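Local coordinates for protein involved in catabolism of external DNA (Legionella pneumophila subsp. pneumophila, PDB 2OO3) that probably methylates N6 of a single adenine in 23S ribosomal RNA, using S-adenosyl-L-methionine as the methyl donor, at residues A[20-23]-A[24-28]; A[89-93]-A[94-98]; A[120-123]-A[124-127]; A[203-206]-A[207-210]. All coordinates share one frame; numbering follows the deposited sequence.

Contact 1: A[20-23]-A[24-28]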
ATOM      1  N   HIS A  20       0.080   4.345  -1.112  1.00  6.42           N
ATOM      2  CA  HIS A  20      -1.196   4.775  -0.539  1.00  6.61           C
ATOM      3  C   HIS A  20      -2.222   5.195  -1.590  1.00  6.94           C
ATOM      4  O   HIS A  20      -3.396   4.944  -1.420  1.00  7.37           O
ATOM      5  CB  HIS A  20      -0.982   5.866   0.506  1.00  6.31           C
ATOM      6  CG  HIS A  20      -0.308   5.365   1.756  1.00  7.44           C
ATOM      7  ND1 HIS A  20       0.492   6.168   2.542  1.00  6.14           N
ATOM      8  CD2 HIS A  20      -0.337   4.149   2.367  1.00  5.96           C
ATOM      9  CE1 HIS A  20       0.922   5.478   3.585  1.00  6.09           C
ATOM     10  NE2 HIS A  20       0.443   4.248   3.498  1.00  7.21           N
ATOM     11  N   ILE A  21      -1.778   5.798  -2.692  1.00  6.15           N
ATOM     12  CA  ILE A  21      -2.710   6.099  -3.768  1.00  5.82           C
ATOM     13  C   ILE A  21      -3.231   4.790  -4.332  1.00  6.33           C
ATOM     14  O   ILE A  21      -4.448   4.673  -4.592  1.00  6.09           O
ATOM     15  CB  ILE A  21      -2.050   6.930  -4.907  1.00  5.76           C
ATOM     16  CG1 ILE A  21      -1.592   8.273  -4.331  1.00  5.93           C
ATOM     17  CG2 ILE A  21      -3.042   7.110  -6.082  1.00  7.33           C
ATOM     18  CD1 ILE A  21      -0.713   9.110  -5.299  1.00  5.11           C
ATOM     19  N   THR A  22      -2.316   3.822  -4.526  1.00  4.87           N
ATOM     20  CA  THR A  22      -2.692   2.460  -4.964  1.00  5.03           C
ATOM     21  C   THR A  22      -3.758   1.873  -4.046  1.00  5.35           C
ATOM     22  O   THR A  22      -4.794   1.414  -4.513  1.00  4.54           O
ATOM     23  CB  THR A  22      -1.479   1.536  -5.048  1.00  5.92           C
ATOM     24  OG1 THR A  22      -0.591   2.053  -6.066  1.00  5.98           O
ATOM     25  CG2 THR A  22      -1.899   0.122  -5.450  1.00  9.26           C
ATOM     26  N   LEU A  23      -3.504   1.889  -2.742  1.00  4.57           N
ATOM     27  CA  LEU A  23      -4.508   1.456  -1.762  1.00  5.13           C
ATOM     28  C   LEU A  23      -5.856   2.173  -1.970  1.00  4.80           C
ATOM     29  O   LEU A  23      -6.894   1.527  -2.023  1.00  5.77           O
ATOM     30  CB  LEU A  23      -3.978   1.707  -0.336  1.00  4.56           C
ATOM     31  CG  LEU A  23      -4.933   1.386   0.821  1.00  6.81           C
ATOM     32  CD1 LEU A  23      -5.442  -0.074   0.803  1.00  6.68           C
ATOM     33  CD2 LEU A  23      -4.239   1.702   2.180  1.00  4.93           C
ATOM     34  N   THR A  24      -5.846   3.503  -2.102  1.00  5.44           N
ATOM     35  CA  THR A  24      -7.109   4.235  -2.255  1.00  6.40           C
ATOM     36  C   THR A  24      -7.902   3.791  -3.485  1.00  6.16           C
ATOM     37  O   THR A  24      -9.139   3.736  -3.431  1.00  6.01           O
ATOM     38  CB  THR A  24      -6.971   5.786  -2.211  1.00  7.07           C
ATOM     39  OG1 THR A  24      -6.367   6.280  -3.416  1.00  8.65           O
ATOM     40  CG2 THR A  24      -6.177   6.267  -0.961  1.00  5.20           C
ATOM     41  N   ARG A  25      -7.201   3.445  -4.570  1.00  6.17           N
ATOM     42  CA  ARG A  25      -7.876   3.065  -5.829  1.00  5.78           C
ATOM     43  C   ARG A  25      -8.465   1.671  -5.645  1.00  6.48           C
ATOM     44  O   ARG A  25      -9.595   1.391  -6.092  1.00  5.98           O
ATOM     45  CB  ARG A  25      -6.891   3.101  -7.014  1.00  6.00           C
ATOM     46  CG  ARG A  25      -6.272   4.498  -7.239  1.00  9.85           C
ATOM     47  CD  ARG A  25      -7.070   5.398  -8.199  1.00 15.97           C
ATOM     48  NE  ARG A  25      -8.524   5.227  -8.244  1.00 14.92           N
ATOM     49  CZ  ARG A  25      -9.415   6.058  -7.697  1.00 15.42           C
ATOM     50  NH1 ARG A  25      -9.052   7.110  -6.995  1.00 18.01           N
ATOM     51  NH2 ARG A  25     -10.692   5.813  -7.828  1.00 16.53           N
ATOM     52  N   LEU A  26      -7.739   0.810  -4.919  1.00  5.27           N
ATOM     53  CA  LEU A  26      -8.232  -0.547  -4.654  1.00  5.65           C
ATOM     54  C   LEU A  26      -9.480  -0.499  -3.779  1.00  6.91           C
ATOM     55  O   LEU A  26     -10.448  -1.198  -4.056  1.00  6.82           O
ATOM     56  CB  LEU A  26      -7.139  -1.428  -4.011  1.00  5.45           C
ATOM     57  CG  LEU A  26      -5.929  -1.685  -4.947  1.00  4.48           C
ATOM     58  CD1 LEU A  26      -4.877  -2.433  -4.165  1.00  6.69           C
ATOM     59  CD2 LEU A  26      -6.365  -2.503  -6.217  1.00  4.32           C
ATOM     60  N   LEU A  27      -9.456   0.349  -2.752  1.00  7.15           N
ATOM     61  CA  LEU A  27     -10.590   0.518  -1.827  1.00  8.28           C
ATOM     62  C   LEU A  27     -11.813   1.102  -2.530  1.00  8.41           C
ATOM     63  O   LEU A  27     -12.924   0.603  -2.358  1.00  8.16           O
ATOM     64  CB  LEU A  27     -10.199   1.392  -0.638  1.00  7.77           C
ATOM     65  CG  LEU A  27      -9.189   0.734   0.344  1.00  9.10           C
ATOM     66  CD1 LEU A  27      -8.711   1.807   1.291  1.00  9.81           C
ATOM     67  CD2 LEU A  27      -9.772  -0.422   1.118  1.00  9.81           C
ATOM     68  N   ALA A  28     -11.577   2.119  -3.363  1.00  8.47           N
ATOM     69  CA  ALA A  28     -12.614   2.740  -4.182  1.00  9.15           C
ATOM     70  C   ALA A  28     -13.289   1.726  -5.090  1.00 10.16           C
ATOM     71  O   ALA A  28     -14.510   1.805  -5.288  1.00  9.94           O
ATOM     72  CB  ALA A  28     -12.053   3.895  -5.009  1.00  9.07           C
TER
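The carbonyl oxygen of Ile21 is gripped by two donors from the next turn: Arg25 N at 3.0 Å and the hydroxyl Thr24 OG1 at 2.8 Å. The hydroxyl comes in from the flank, at a C=O...OG1 angle of 122°. A chi1 of 73° sets Thr24 OG1 between its own backbone N and carbonyl carbon, which turns the hydroxyl back over the preceding turn; its methyl CG2 then rests 3.1 Å from His20 O. This is the familiar way in which a threonine buried within an alpha-helix, here helix 14-30, satisfies its hydroxyl from the helix itself. On another flank, Leu23 CD1 meets Leu27 CD1 at 3.8 Å, the two side chains crossing at a slant, and helix 102-109 lies against both. Thr22 and Leu26 instead run side by side in the same direction toward helix 249-263, with CG2 of the threonine 4.1 Å from CD1 of the leucine. The bent side chain of Arg25 passes its CG 3.2 Å from Ile21 O before its guanidinium forms salt bridges with Glu82 and Glu252. His20, predicted to bind S-adenosyl-L-methionine, has its ND1 hydrogen-bonded to Tyr99 OH.

Contact 2: A[89-93]-A[94-98]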
ATOM      1  N   GLN A  89      -8.096  15.749   5.688  1.00  9.84           N
ATOM      2  CA  GLN A  89      -8.896  15.477   6.883  1.00  9.55           C
ATOM      3  C   GLN A  89      -8.049  15.409   8.117  1.00  9.30           C
ATOM      4  O   GLN A  89      -8.414  15.966   9.149  1.00  7.84           O
ATOM      5  CB  GLN A  89      -9.587  14.123   6.765  1.00 10.86           C
ATOM      6  CG  GLN A  89     -10.538  13.836   7.930  1.00 13.68           C
ATOM      7  CD  GLN A  89     -10.771  12.379   8.083  1.00 16.41           C
ATOM      8  OE1 GLN A  89      -9.973  11.688   8.675  1.00 17.89           O
ATOM      9  NE2 GLN A  89     -11.859  11.888   7.508  1.00 19.59           N
ATOM     10  N   ILE A  90      -6.932  14.680   8.032  1.00  8.77           N
ATOM     11  CA  ILE A  90      -6.094  14.460   9.226  1.00  8.42           C
ATOM     12  C   ILE A  90      -5.397  15.771   9.705  1.00  9.60           C
ATOM     13  O   ILE A  90      -5.088  15.931  10.897  1.00  9.06           O
ATOM     14  CB  ILE A  90      -5.078  13.270   8.998  1.00  7.91           C
ATOM     15  CG1 ILE A  90      -4.481  12.751  10.327  1.00  7.01           C
ATOM     16  CG2 ILE A  90      -3.977  13.663   8.059  1.00  6.34           C
ATOM     17  CD1 ILE A  90      -3.752  11.377  10.151  1.00  8.83           C
ATOM     18  N   ASN A  91      -5.155  16.693   8.777  1.00  9.24           N
ATOM     19  CA  ASN A  91      -4.413  17.900   9.064  1.00 10.45           C
ATOM     20  C   ASN A  91      -5.328  19.061   9.418  1.00 12.21           C
ATOM     21  O   ASN A  91      -6.356  19.239   8.752  1.00 11.64           O
ATOM     22  CB  ASN A  91      -3.570  18.283   7.854  1.00 10.35           C
ATOM     23  CG  ASN A  91      -2.304  17.510   7.804  1.00 11.03           C
ATOM     24  OD1 ASN A  91      -1.444  17.730   8.638  1.00  9.91           O
ATOM     25  ND2 ASN A  91      -2.188  16.558   6.865  1.00  6.66           N
ATOM     26  N   LEU A  92      -4.952  19.871  10.417  1.00 13.26           N
ATOM     27  CA  LEU A  92      -5.867  20.927  10.895  1.00 15.67           C
ATOM     28  C   LEU A  92      -6.058  22.036   9.876  1.00 18.45           C
ATOM     29  O   LEU A  92      -7.167  22.607   9.734  1.00 20.45           O
ATOM     30  CB  LEU A  92      -5.394  21.527  12.229  1.00 15.00           C
ATOM     31  CG  LEU A  92      -5.520  20.647  13.470  1.00 13.82           C
ATOM     32  CD1 LEU A  92      -5.230  21.473  14.756  1.00 12.62           C
ATOM     33  CD2 LEU A  92      -6.878  19.914  13.544  1.00 11.97           C
ATOM     34  N   ASN A  93      -4.985  22.348   9.172  1.00 20.34           N
ATOM     35  CA  ASN A  93      -5.055  23.346   8.102  1.00 22.97           C
ATOM     36  C   ASN A  93      -4.277  22.888   6.855  1.00 23.35           C
ATOM     37  O   ASN A  93      -4.143  21.677   6.610  1.00 22.69           O
ATOM     38  CB  ASN A  93      -4.569  24.707   8.617  1.00 22.88           C
ATOM     39  CG  ASN A  93      -3.224  24.632   9.264  1.00 24.46           C
ATOM     40  OD1 ASN A  93      -2.443  23.718   9.008  1.00 25.16           O
ATOM     41  ND2 ASN A  93      -2.935  25.606  10.135  1.00 28.20           N
ATOM     42  N   SER A  94      -3.746  23.850   6.094  1.00 23.99           N
ATOM     43  CA  SER A  94      -3.130  23.552   4.789  1.00 24.64           C
ATOM     44  C   SER A  94      -1.656  23.230   4.919  1.00 24.66           C
ATOM     45  O   SER A  94      -1.017  22.850   3.944  1.00 24.57           O
ATOM     46  CB  SER A  94      -3.311  24.719   3.826  1.00 24.84           C
ATOM     47  OG  SER A  94      -2.719  25.877   4.385  1.00 26.88           O
ATOM     48  N   THR A  95      -1.116  23.398   6.126  1.00 24.46           N
ATOM     49  CA  THR A  95       0.261  23.005   6.412  1.00 24.28           C
ATOM     50  C   THR A  95       0.311  21.539   6.852  1.00 22.51           C
ATOM     51  O   THR A  95      -0.440  21.108   7.732  1.00 21.90           O
ATOM     52  CB  THR A  95       0.935  23.908   7.499  1.00 25.31           C
ATOM     53  OG1 THR A  95       0.381  25.236   7.440  1.00 26.67           O
ATOM     54  CG2 THR A  95       2.424  23.982   7.239  1.00 26.96           C
ATOM     55  N   LEU A  96       1.196  20.776   6.224  1.00 21.15           N
ATOM     56  CA  LEU A  96       1.297  19.361   6.492  1.00 19.41           C
ATOM     57  C   LEU A  96       1.963  19.102   7.842  1.00 18.29           C
ATOM     58  O   LEU A  96       3.165  19.350   8.016  1.00 19.13           O
ATOM     59  CB  LEU A  96       2.097  18.726   5.366  1.00 19.87           C
ATOM     60  CG  LEU A  96       1.672  17.420   4.731  1.00 20.95           C
ATOM     61  CD1 LEU A  96       0.184  17.411   4.340  1.00 19.24           C
ATOM     62  CD2 LEU A  96       2.568  17.176   3.510  1.00 19.95           C
ATOM     63  N   SER A  97       1.183  18.623   8.803  1.00 15.51           N
ATOM     64  CA  SER A  97       1.690  18.340  10.131  1.00 14.40           C
ATOM     65  C   SER A  97       1.697  16.846  10.380  1.00 12.32           C
ATOM     66  O   SER A  97       2.576  16.361  11.085  1.00 10.16           O
ATOM     67  CB  SER A  97       0.817  18.989  11.219  1.00 15.46           C
ATOM     68  OG  SER A  97       0.913  20.410  11.161  1.00 18.46           O
ATOM     69  N   TYR A  98       0.694  16.162   9.807  1.00 10.48           N
ATOM     70  CA  TYR A  98       0.489  14.720   9.954  1.00  9.73           C
ATOM     71  C   TYR A  98       0.384  14.046   8.602  1.00  9.14           C
ATOM     72  O   TYR A  98      -0.218  14.594   7.656  1.00  9.50           O
ATOM     73  CB  TYR A  98      -0.775  14.422  10.787  1.00 10.46           C
ATOM     74  CG  TYR A  98      -0.441  14.235  12.257  1.00 12.28           C
ATOM     75  CD1 TYR A  98      -0.384  12.961  12.823  1.00 12.52           C
ATOM     76  CD2 TYR A  98      -0.105  15.339  13.063  1.00 14.07           C
ATOM     77  CE1 TYR A  98      -0.039  12.797  14.206  1.00 13.13           C
ATOM     78  CE2 TYR A  98       0.245  15.183  14.426  1.00 14.60           C
ATOM     79  CZ  TYR A  98       0.272  13.922  14.973  1.00 13.97           C
ATOM     80  OH  TYR A  98       0.630  13.773  16.308  1.00 17.80           O
TER
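Asn91 lays its amide against the backbone of Ser97 and Tyr98, gripping it at three points. Its OD1 accepts from Ser97 N at 2.8 Å and from Tyr98 N at 2.9 Å. Both N-H groups point almost straight at the oxygen, although the one from Ser97 stands further from the amide's carbonyl plane. In the other direction, ND2 donates to Tyr98 O at 2.9 Å and lies in the plane of that carbonyl. With CG set beside the backbone N (chi1 -82°), the amide reaches across the turn, and the bonds at both its ends should fix its rotation. Asn91 is the first residue to leave helical geometry after helix 81-90, and the chain folds back here so that residues 94-98 run at about 145° to residues 90-93; the buried amide thus ties the end of the helix to the start of the short two-stranded antiparallel sheet. Asn91 ND2 also bonds back to Ile87 O within the helix, while Leu96 CD1 packs 3.6 Å from Asn91 ND2, its leucine resting on helix 66-71. Ile90 crosses Tyr98 at about a right angle, CG1 lying 4.1 Å from the tyrosine CB, and both side chains touch Ile48 of strand 48-50. At the exposed bend, Asn93 OD1 receives Thr95 N at 3.2 Å, the donor standing well above the carbonyl plane of the amide.

Contact 3: A[120-123]-A[124-127]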
ATOM      1  N   GLU A 120       0.198  -5.568  14.002  1.00 10.49           N
ATOM      2  CA  GLU A 120       1.463  -4.882  14.194  1.00 12.83           C
ATOM      3  C   GLU A 120       2.311  -5.611  15.236  1.00 13.76           C
ATOM      4  O   GLU A 120       1.867  -5.830  16.354  1.00 14.09           O
ATOM      5  CB  GLU A 120       1.246  -3.400  14.600  1.00 12.00           C
ATOM      6  CG  GLU A 120       2.547  -2.641  14.990  1.00 12.79           C
ATOM      7  CD  GLU A 120       3.655  -2.729  13.916  1.00 14.82           C
ATOM      8  OE1 GLU A 120       3.356  -2.679  12.683  1.00 14.44           O
ATOM      9  OE2 GLU A 120       4.838  -2.856  14.319  1.00 14.11           O
ATOM     10  N   LEU A 121       3.548  -5.904  14.871  1.00 15.21           N
ATOM     11  CA  LEU A 121       4.453  -6.652  15.744  1.00 17.94           C
ATOM     12  C   LEU A 121       5.145  -5.797  16.831  1.00 17.85           C
ATOM     13  O   LEU A 121       5.341  -6.255  17.963  1.00 17.94           O
ATOM     14  CB  LEU A 121       5.486  -7.344  14.859  1.00 18.32           C
ATOM     15  CG  LEU A 121       6.276  -8.536  15.377  1.00 21.12           C
ATOM     16  CD1 LEU A 121       5.352  -9.663  15.702  1.00 23.17           C
ATOM     17  CD2 LEU A 121       7.302  -8.941  14.352  1.00 20.88           C
ATOM     18  N   HIS A 122       5.533  -4.563  16.505  1.00 17.47           N
ATOM     19  CA  HIS A 122       6.255  -3.736  17.481  1.00 18.18           C
ATOM     20  C   HIS A 122       5.325  -3.165  18.574  1.00 17.77           C
ATOM     21  O   HIS A 122       4.296  -2.545  18.261  1.00 16.64           O
ATOM     22  CB  HIS A 122       7.040  -2.609  16.782  1.00 19.21           C
ATOM     23  CG  HIS A 122       7.948  -1.851  17.704  1.00 23.08           C
ATOM     24  ND1 HIS A 122       9.306  -1.733  17.484  1.00 27.93           N
ATOM     25  CD2 HIS A 122       7.697  -1.192  18.860  1.00 24.44           C
ATOM     26  CE1 HIS A 122       9.849  -1.038  18.471  1.00 28.91           C
ATOM     27  NE2 HIS A 122       8.894  -0.702  19.321  1.00 28.27           N
ATOM     28  N   PRO A 123       5.681  -3.370  19.860  1.00 17.17           N
ATOM     29  CA  PRO A 123       4.818  -2.942  20.956  1.00 16.73           C
ATOM     30  C   PRO A 123       4.543  -1.446  21.045  1.00 16.51           C
ATOM     31  O   PRO A 123       3.428  -1.064  21.386  1.00 16.79           O
ATOM     32  CB  PRO A 123       5.530  -3.470  22.206  1.00 17.00           C
ATOM     33  CG  PRO A 123       6.932  -3.671  21.797  1.00 17.55           C
ATOM     34  CD  PRO A 123       6.896  -4.056  20.363  1.00 18.64           C
ATOM     35  N   THR A 124       5.538  -0.600  20.770  1.00 16.14           N
ATOM     36  CA  THR A 124       5.299   0.849  20.766  1.00 16.08           C
ATOM     37  C   THR A 124       4.361   1.244  19.629  1.00 14.77           C
ATOM     38  O   THR A 124       3.421   2.032  19.840  1.00 14.77           O
ATOM     39  CB  THR A 124       6.612   1.661  20.654  1.00 16.39           C
ATOM     40  OG1 THR A 124       7.460   1.311  21.754  1.00 18.84           O
ATOM     41  CG2 THR A 124       6.319   3.164  20.718  1.00 17.12           C
ATOM     42  N   GLU A 125       4.633   0.713  18.437  1.00 12.96           N
ATOM     43  CA  GLU A 125       3.822   0.996  17.262  1.00 12.99           C
ATOM     44  C   GLU A 125       2.382   0.504  17.476  1.00 12.70           C
ATOM     45  O   GLU A 125       1.408   1.226  17.221  1.00 11.44           O
ATOM     46  CB  GLU A 125       4.423   0.339  16.015  1.00 12.00           C
ATOM     47  CG  GLU A 125       5.848   0.828  15.702  1.00 16.94           C
ATOM     48  CD  GLU A 125       5.955   2.339  15.817  1.00 21.65           C
ATOM     49  OE1 GLU A 125       5.440   3.040  14.922  1.00 21.83           O
ATOM     50  OE2 GLU A 125       6.505   2.829  16.835  1.00 23.80           O
ATOM     51  N   TYR A 126       2.265  -0.727  17.957  1.00 11.93           N
ATOM     52  CA  TYR A 126       0.963  -1.297  18.276  1.00 12.80           C
ATOM     53  C   TYR A 126       0.193  -0.421  19.266  1.00 12.98           C
ATOM     54  O   TYR A 126      -1.010  -0.177  19.087  1.00 11.62           O
ATOM     55  CB  TYR A 126       1.120  -2.726  18.795  1.00 13.54           C
ATOM     56  CG  TYR A 126      -0.108  -3.236  19.513  1.00 14.50           C
ATOM     57  CD1 TYR A 126      -1.204  -3.748  18.793  1.00 13.46           C
ATOM     58  CD2 TYR A 126      -0.176  -3.217  20.907  1.00 13.32           C
ATOM     59  CE1 TYR A 126      -2.359  -4.228  19.479  1.00 13.43           C
ATOM     60  CE2 TYR A 126      -1.290  -3.676  21.578  1.00 14.55           C
ATOM     61  CZ  TYR A 126      -2.378  -4.184  20.854  1.00 15.98           C
ATOM     62  OH  TYR A 126      -3.482  -4.623  21.552  1.00 18.43           O
ATOM     63  N   ASN A 127       0.876   0.060  20.314  1.00 13.37           N
ATOM     64  CA  ASN A 127       0.204   0.893  21.302  1.00 14.86           C
ATOM     65  C   ASN A 127      -0.317   2.196  20.713  1.00 14.40           C
ATOM     66  O   ASN A 127      -1.363   2.675  21.146  1.00 13.96           O
ATOM     67  CB  ASN A 127       1.085   1.181  22.540  1.00 16.15           C
ATOM     68  CG  ASN A 127       1.232  -0.039  23.474  1.00 20.68           C
ATOM     69  OD1 ASN A 127       2.343  -0.356  23.888  1.00 28.00           O
ATOM     70  ND2 ASN A 127       0.130  -0.715  23.803  1.00 21.07           N
TER
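Two extended first torsions turn side chains of the loop back on the helix that follows: CG lies opposite the backbone N in both Glu120 (chi1 173°) and His122 (chi1 -172°). That first torsion puts Glu120 CG 3.5 Å from Tyr126 N, and a bend at chi2 then carries its OE2 to 3.6 Å from Glu125 CB. That same OE2 accepts the His122 N-H at 2.9 Å, on its anti side and out of the carboxylate plane, so the side chain braces its own loop. Beyond this bend the imidazole runs alongside Thr124, whose backbone N lies in the ring plane at the CD2 edge; the bond from Thr124 OG1 to His122 NE2 is weak, at 3.5 Å. His122 occupies the N-cap position of helix 123-129, and its carbonyl opens the helical bonding by accepting Tyr126 N at 2.7 Å. The helix follows strand 115-119 in the Rossmann-like methyltransferase fold, at the strand end where Glu120 is predicted to bind S-adenosyl-L-methionine. Glu120 OE1, its other oxygen, accepts from Gly45 N. Glu125 CG packs 3.8 Å from His122 CB, with its carboxylate turned nearly perpendicular to the imidazole and held in a salt bridge by Arg46. The ring of Tyr126 stacks on His143.

Contact 4: A[203-206]-A[207-210]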
ATOM      1  N   LYS A 203      18.768  -4.930  -6.770  1.00  9.37           N
ATOM      2  CA  LYS A 203      18.018  -5.490  -7.891  1.00 10.38           C
ATOM      3  C   LYS A 203      17.926  -7.015  -7.856  1.00  9.19           C
ATOM      4  O   LYS A 203      16.915  -7.584  -8.223  1.00  9.00           O
ATOM      5  CB  LYS A 203      18.629  -5.082  -9.245  1.00 12.33           C
ATOM      6  CG  LYS A 203      17.850  -5.724 -10.416  1.00 16.03           C
ATOM      7  CD  LYS A 203      17.253  -4.670 -11.355  1.00 23.22           C
ATOM      8  CE  LYS A 203      16.189  -5.255 -12.323  1.00 22.86           C
ATOM      9  NZ  LYS A 203      14.813  -5.243 -11.710  1.00 26.52           N
ATOM     10  N   ALA A 204      18.995  -7.680  -7.446  1.00  8.27           N
ATOM     11  CA  ALA A 204      19.020  -9.126  -7.466  1.00  7.66           C
ATOM     12  C   ALA A 204      17.997  -9.700  -6.477  1.00  7.02           C
ATOM     13  O   ALA A 204      17.298 -10.668  -6.767  1.00  7.75           O
ATOM     14  CB  ALA A 204      20.424  -9.604  -7.125  1.00  8.00           C
ATOM     15  N   TRP A 205      17.929  -9.108  -5.303  1.00  6.55           N
ATOM     16  CA  TRP A 205      16.996  -9.559  -4.289  1.00  6.91           C
ATOM     17  C   TRP A 205      15.572  -9.323  -4.772  1.00  6.46           C
ATOM     18  O   TRP A 205      14.740 -10.189  -4.644  1.00  5.73           O
ATOM     19  CB  TRP A 205      17.207  -8.799  -2.987  1.00  7.33           C
ATOM     20  CG  TRP A 205      18.522  -9.085  -2.273  1.00  9.71           C
ATOM     21  CD1 TRP A 205      19.503  -9.990  -2.642  1.00 10.40           C
ATOM     22  CD2 TRP A 205      18.965  -8.492  -1.057  1.00  9.82           C
ATOM     23  NE1 TRP A 205      20.525  -9.982  -1.709  1.00  8.99           N
ATOM     24  CE2 TRP A 205      20.223  -9.065  -0.739  1.00 10.17           C
ATOM     25  CE3 TRP A 205      18.412  -7.538  -0.183  1.00 12.59           C
ATOM     26  CZ2 TRP A 205      20.933  -8.708   0.395  1.00 10.11           C
ATOM     27  CZ3 TRP A 205      19.120  -7.187   0.952  1.00 11.30           C
ATOM     28  CH2 TRP A 205      20.376  -7.779   1.231  1.00 12.64           C
ATOM     29  N   THR A 206      15.306  -8.130  -5.288  1.00  6.53           N
ATOM     30  CA  THR A 206      13.986  -7.820  -5.850  1.00  7.64           C
ATOM     31  C   THR A 206      13.576  -8.778  -6.996  1.00  7.31           C
ATOM     32  O   THR A 206      12.440  -9.257  -7.032  1.00  6.55           O
ATOM     33  CB  THR A 206      13.901  -6.337  -6.262  1.00  7.42           C
ATOM     34  OG1 THR A 206      14.074  -5.520  -5.086  1.00  8.97           O
ATOM     35  CG2 THR A 206      12.544  -6.050  -6.879  1.00  9.04           C
ATOM     36  N   GLU A 207      14.514  -9.112  -7.890  1.00  7.80           N
ATOM     37  CA  GLU A 207      14.210 -10.026  -8.982  1.00  7.91           C
ATOM     38  C   GLU A 207      13.888 -11.444  -8.477  1.00  8.17           C
ATOM     39  O   GLU A 207      13.062 -12.151  -9.079  1.00  8.01           O
ATOM     40  CB  GLU A 207      15.353 -10.074 -10.010  1.00  9.16           C
ATOM     41  CG  GLU A 207      15.492  -8.806 -10.902  1.00 12.33           C
ATOM     42  CD  GLU A 207      14.228  -8.532 -11.748  1.00 17.93           C
ATOM     43  OE1 GLU A 207      13.520  -9.479 -12.118  1.00 23.79           O
ATOM     44  OE2 GLU A 207      13.910  -7.366 -12.017  1.00 23.36           O
ATOM     45  N   GLN A 208      14.543 -11.868  -7.388  1.00  7.32           N
ATOM     46  CA  GLN A 208      14.247 -13.185  -6.802  1.00  7.46           C
ATOM     47  C   GLN A 208      12.865 -13.213  -6.144  1.00  6.86           C
ATOM     48  O   GLN A 208      12.125 -14.208  -6.234  1.00  7.42           O
ATOM     49  CB  GLN A 208      15.330 -13.599  -5.813  1.00  6.14           C
ATOM     50  CG  GLN A 208      16.674 -13.978  -6.529  1.00  8.01           C
ATOM     51  CD  GLN A 208      17.828 -14.036  -5.549  1.00  7.88           C
ATOM     52  OE1 GLN A 208      17.976 -15.021  -4.833  1.00 10.54           O
ATOM     53  NE2 GLN A 208      18.643 -12.967  -5.498  1.00  5.14           N
ATOM     54  N   PHE A 209      12.540 -12.118  -5.477  1.00  7.30           N
ATOM     55  CA  PHE A 209      11.197 -11.890  -4.913  1.00  7.35           C
ATOM     56  C   PHE A 209      10.161 -11.946  -6.043  1.00  8.15           C
ATOM     57  O   PHE A 209       9.174 -12.696  -5.969  1.00  8.33           O
ATOM     58  CB  PHE A 209      11.197 -10.515  -4.210  1.00  6.15           C
ATOM     59  CG  PHE A 209       9.820 -10.008  -3.796  1.00  8.47           C
ATOM     60  CD1 PHE A 209       9.274 -10.360  -2.566  1.00  6.68           C
ATOM     61  CD2 PHE A 209       9.094  -9.152  -4.637  1.00  7.77           C
ATOM     62  CE1 PHE A 209       7.993  -9.870  -2.169  1.00 10.40           C
ATOM     63  CE2 PHE A 209       7.811  -8.678  -4.257  1.00  8.95           C
ATOM     64  CZ  PHE A 209       7.274  -9.036  -3.028  1.00  7.11           C
ATOM     65  N   LEU A 210      10.395 -11.176  -7.106  1.00  8.14           N
ATOM     66  CA  LEU A 210       9.439 -11.120  -8.212  1.00  8.86           C
ATOM     67  C   LEU A 210       9.233 -12.493  -8.928  1.00  9.67           C
ATOM     68  O   LEU A 210       8.120 -12.801  -9.366  1.00  9.61           O
ATOM     69  CB  LEU A 210       9.854 -10.038  -9.224  1.00  8.55           C
ATOM     70  CG  LEU A 210       9.745  -8.572  -8.780  1.00  8.31           C
ATOM     71  CD1 LEU A 210      10.292  -7.671  -9.860  1.00  7.28           C
ATOM     72  CD2 LEU A 210       8.274  -8.207  -8.440  1.00  7.41           C
TER
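The charged pair of this helical turn is Lys203 and Glu207, four residues apart: NZ and OE2 form a salt bridge, modelled at a doubtfully short distance. Both chains bend to meet, their paths intersecting at an angle, and their CG atoms come within 3.9 Å of each other. Among the hydrogen bonds, the carbonyl oxygen of Ala204 stands out for taking two from a single residue. Gln208 N reaches it at 3.1 Å in the usual helical manner, and Gln208 NE2 at 3.0 Å from the opposite face of the carbonyl, 73° out of its plane. Gln208 NE2 also sits at the edge of the Trp205 ring, 4.2 Å from CD1 of the tryptophan. Apolar contact belongs to the inner side of helix 203-216, where Thr206 and Leu210 run side by side, CG2 to CD1 4.1 Å. The threonine hydroxyl is bonded to Pro199 O near the end of strand 193-200. An extended chi1 of 169° carries the Phe209 ring off this turn to meet Tyr198 and helix 174-188. The helix is amphipathic over this turn: Lys203, Ala204 and Gln208 are exposed, while Thr206, Phe209 and Leu210 are buried and fasten it to the central sheet.

The four contacts follow one another along the chain, none touching another. Contact 1, on helix 14-30, is the deepest, its centre about 8 Å from that of the chain; the centres of the other three lie about 19 to 21 Å out. Contact 2 joins helix 81-90 to the small two-stranded sheet, whereas contacts 3 and 4 belong to helices following strands 115-119 and 193-200 of the eight-stranded mixed sheet. Contacts 2 and 4 lie on opposite sides of the chain's centre, their own centres about 37 Å apart. Contacts 1 and 3, with centres about 24 Å apart, each contain a residue predicted to bind S-adenosyl-L-methionine, consistent with a cofactor site assembled from distant parts of the sequence.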